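Local coordinates for phosphotriesterase family protein (Listeria monocytogenes serotype 4b str. H7858, PDB 3PNZ) that probably hydrolyses phosphorylated sugar lactones with a two-zinc centre in an amidohydrolase-fold barrel, at residues Val136-Glu140 / Asn141-Gly145. Numbering follows the deposited sequence.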
ATOM      1  N   VAL A 136      -1.624  -1.265  16.883  1.00 21.03           N
ATOM      2  CA  VAL A 136      -1.443   0.030  17.533  1.00 21.46           C
ATOM      3  C   VAL A 136       0.026   0.262  17.896  1.00 20.63           C
ATOM      4  O   VAL A 136       0.566   1.351  17.695  1.00 23.18           O
ATOM      5  CB  VAL A 136      -2.315   0.155  18.794  1.00 23.92           C
ATOM      6  CG1 VAL A 136      -1.962   1.431  19.560  1.00 22.11           C
ATOM      7  CG2 VAL A 136      -3.788   0.154  18.420  1.00 22.21           C
ATOM      8  N   ASN A 137       0.673  -0.775  18.415  1.00 22.53           N
ATOM      9  CA  ASN A 137       2.071  -0.665  18.822  1.00 25.13           C
ATOM     10  C   ASN A 137       2.999  -0.406  17.637  1.00 25.18           C
ATOM     11  O   ASN A 137       3.998   0.301  17.769  1.00 24.92           O
ATOM     12  CB  ASN A 137       2.506  -1.905  19.609  1.00 25.52           C
ATOM     13  CG  ASN A 137       1.877  -1.964  21.003  1.00 33.84           C
ATOM     14  OD1 ASN A 137       1.424  -0.949  21.537  1.00 32.71           O
ATOM     15  ND2 ASN A 137       1.845  -3.155  21.591  1.00 32.11           N
ATOM     16  N   GLU A 138       2.665  -0.963  16.471  1.00 22.87           N
ATOM     17  CA  GLU A 138       3.460  -0.704  15.268  1.00 21.59           C
ATOM     18  C   GLU A 138       3.386   0.766  14.842  1.00 22.24           C
ATOM     19  O   GLU A 138       4.359   1.328  14.331  1.00 22.00           O
ATOM     20  CB  GLU A 138       3.038  -1.636  14.116  1.00 23.04           C
ATOM     21  CG  GLU A 138       3.384  -3.090  14.371  1.00 24.37           C
ATOM     22  CD  GLU A 138       3.388  -3.946  13.107  1.00 26.71           C
ATOM     23  OE1 GLU A 138       2.452  -3.826  12.284  1.00 26.44           O
ATOM     24  OE2 GLU A 138       4.330  -4.752  12.946  1.00 24.75           O
ATOM     25  N   VAL A 139       2.231   1.385  15.070  1.00 20.25           N
ATOM     26  CA  VAL A 139       2.010   2.775  14.695  1.00 18.02           C
ATOM     27  C   VAL A 139       2.590   3.739  15.732  1.00 22.97           C
ATOM     28  O   VAL A 139       3.167   4.764  15.383  1.00 22.44           O
ATOM     29  CB  VAL A 139       0.511   3.073  14.546  1.00 20.37           C
ATOM     30  CG1 VAL A 139       0.265   4.566  14.384  1.00 21.52           C
ATOM     31  CG2 VAL A 139      -0.055   2.307  13.346  1.00 21.39           C
ATOM     32  N   GLU A 140       2.431   3.385  17.001  1.00 22.07           N
ATOM     33  CA  GLU A 140       2.762   4.298  18.101  1.00 26.09           C
ATOM     34  C   GLU A 140       4.173   4.135  18.664  1.00 28.46           C
ATOM     35  O   GLU A 140       4.770   5.107  19.135  1.00 29.31           O
ATOM     36  CB  GLU A 140       1.727   4.161  19.219  1.00 24.60           C
ATOM     37  CG  GLU A 140       0.312   4.510  18.789  1.00 27.36           C
ATOM     38  CD  GLU A 140       0.093   5.997  18.526  1.00 36.43           C
ATOM     39  OE1 GLU A 140       1.065   6.722  18.220  1.00 44.24           O
ATOM     40  OE2 GLU A 140      -1.069   6.447  18.632  1.00 45.82           O
ATOM     41  N   ASN A 141       4.703   2.917  18.619  1.00 27.03           N
ATOM     42  CA  ASN A 141       6.016   2.629  19.186  1.00 26.52           C
ATOM     43  C   ASN A 141       7.073   2.341  18.127  1.00 28.11           C
ATOM     44  O   ASN A 141       8.185   2.868  18.180  1.00 27.53           O
ATOM     45  CB  ASN A 141       5.926   1.450  20.158  1.00 25.95           C
ATOM     46  CG  ASN A 141       5.019   1.736  21.340  1.00 30.47           C
ATOM     47  OD1 ASN A 141       4.767   2.889  21.671  1.00 35.48           O
ATOM     48  ND2 ASN A 141       4.526   0.685  21.979  1.00 34.01           N
ATOM     49  N   GLY A 142       6.731   1.485  17.169  1.00 24.84           N
ATOM     50  CA  GLY A 142       7.643   1.163  16.088  1.00 24.10           C
ATOM     51  C   GLY A 142       7.383  -0.203  15.482  1.00 23.20           C
ATOM     52  O   GLY A 142       6.768  -1.071  16.102  1.00 24.20           O
ATOM     53  N   LEU A 143       7.855  -0.390  14.256  1.00 24.03           N
ATOM     54  CA  LEU A 143       7.715  -1.668  13.569  1.00 25.83           C
ATOM     55  C   LEU A 143       8.769  -2.685  14.012  1.00 24.66           C
ATOM     56  O   LEU A 143       9.962  -2.401  13.989  1.00 28.37           O
ATOM     57  CB  LEU A 143       7.802  -1.454  12.056  1.00 25.08           C
ATOM     58  CG  LEU A 143       6.628  -0.719  11.399  1.00 25.85           C
ATOM     59  CD1 LEU A 143       7.083   0.043  10.156  1.00 26.36           C
ATOM     60  CD2 LEU A 143       5.485  -1.680  11.073  1.00 22.75           C
ATOM     61  N   GLU A 144       8.313  -3.867  14.413  1.00 27.50           N
ATOM     62  CA  GLU A 144       9.197  -5.017  14.627  1.00 28.11           C
ATOM     63  C   GLU A 144      10.419  -4.750  15.500  1.00 33.49           C
ATOM     64  O   GLU A 144      11.534  -5.139  15.149  1.00 33.26           O
ATOM     65  CB  GLU A 144       9.648  -5.581  13.278  1.00 31.00           C
ATOM     66  CG  GLU A 144       8.476  -5.939  12.401  1.00 27.97           C
ATOM     67  CD  GLU A 144       8.858  -6.770  11.194  1.00 30.88           C
ATOM     68  OE1 GLU A 144       7.937  -7.121  10.432  1.00 28.12           O
ATOM     69  OE2 GLU A 144      10.059  -7.070  11.006  1.00 29.64           O
ATOM     70  N   GLY A 145      10.207  -4.096  16.636  1.00 33.71           N
ATOM     71  CA  GLY A 145      11.290  -3.840  17.572  1.00 33.69           C
ATOM     72  C   GLY A 145      12.201  -2.678  17.211  1.00 34.67           C
ATOM     73  O   GLY A 145      13.183  -2.417  17.912  1.00 39.48           O
TER
HETATM   74  O   HOH W   1       5.872  -5.142  15.125  1.00 31.03           O
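Glu138 meets Leu143 crosswise where helix 128-140 ends, the two side chains crossing at about a right angle. The methyl CD2 of Leu143 does the touching: it rests over the carboxylate face, 3.7 Å from Glu138 CD. Extended beyond CG (chi2 -162°), the glutamate holds that face under the methyl with OE2 turned to a water, which donates to Glu138 OE2 (2.7 Å) and accepts from Glu144 N (2.8 Å). Arg73 forms salt bridges with both Glu138 OE2 and Glu144 OE1, probably offsetting the two like charges; Glu144 OE2 also pairs with Lys106, and Gly94 N bonds to Glu138 OE1, which helps fix the buried carboxylate. The turn closes one of the outer helices of the TIM barrel and leads to strand 150-152. On its exposed flank Asn141 packs its CB against Asn137 O at 3.3 Å and sets its amide beside that of Asn137, the planes 16° apart. The same carbonyl takes two bonds: the ordinary i+4 helix bond from Asn141 N at 2.8 Å, tilted from the carbonyl plane, and an i+5 bond from Gly142 N at 3.0 Å, in that plane, so the last turn is widened. At phi 154° Gly142 adopts a backbone where a side chain would collide with the carbonyl oxygen of Asn141. Its own O returns to the helix, receiving a nearly straight CA-H...O contact from Glu138 CA at 3.4 Å.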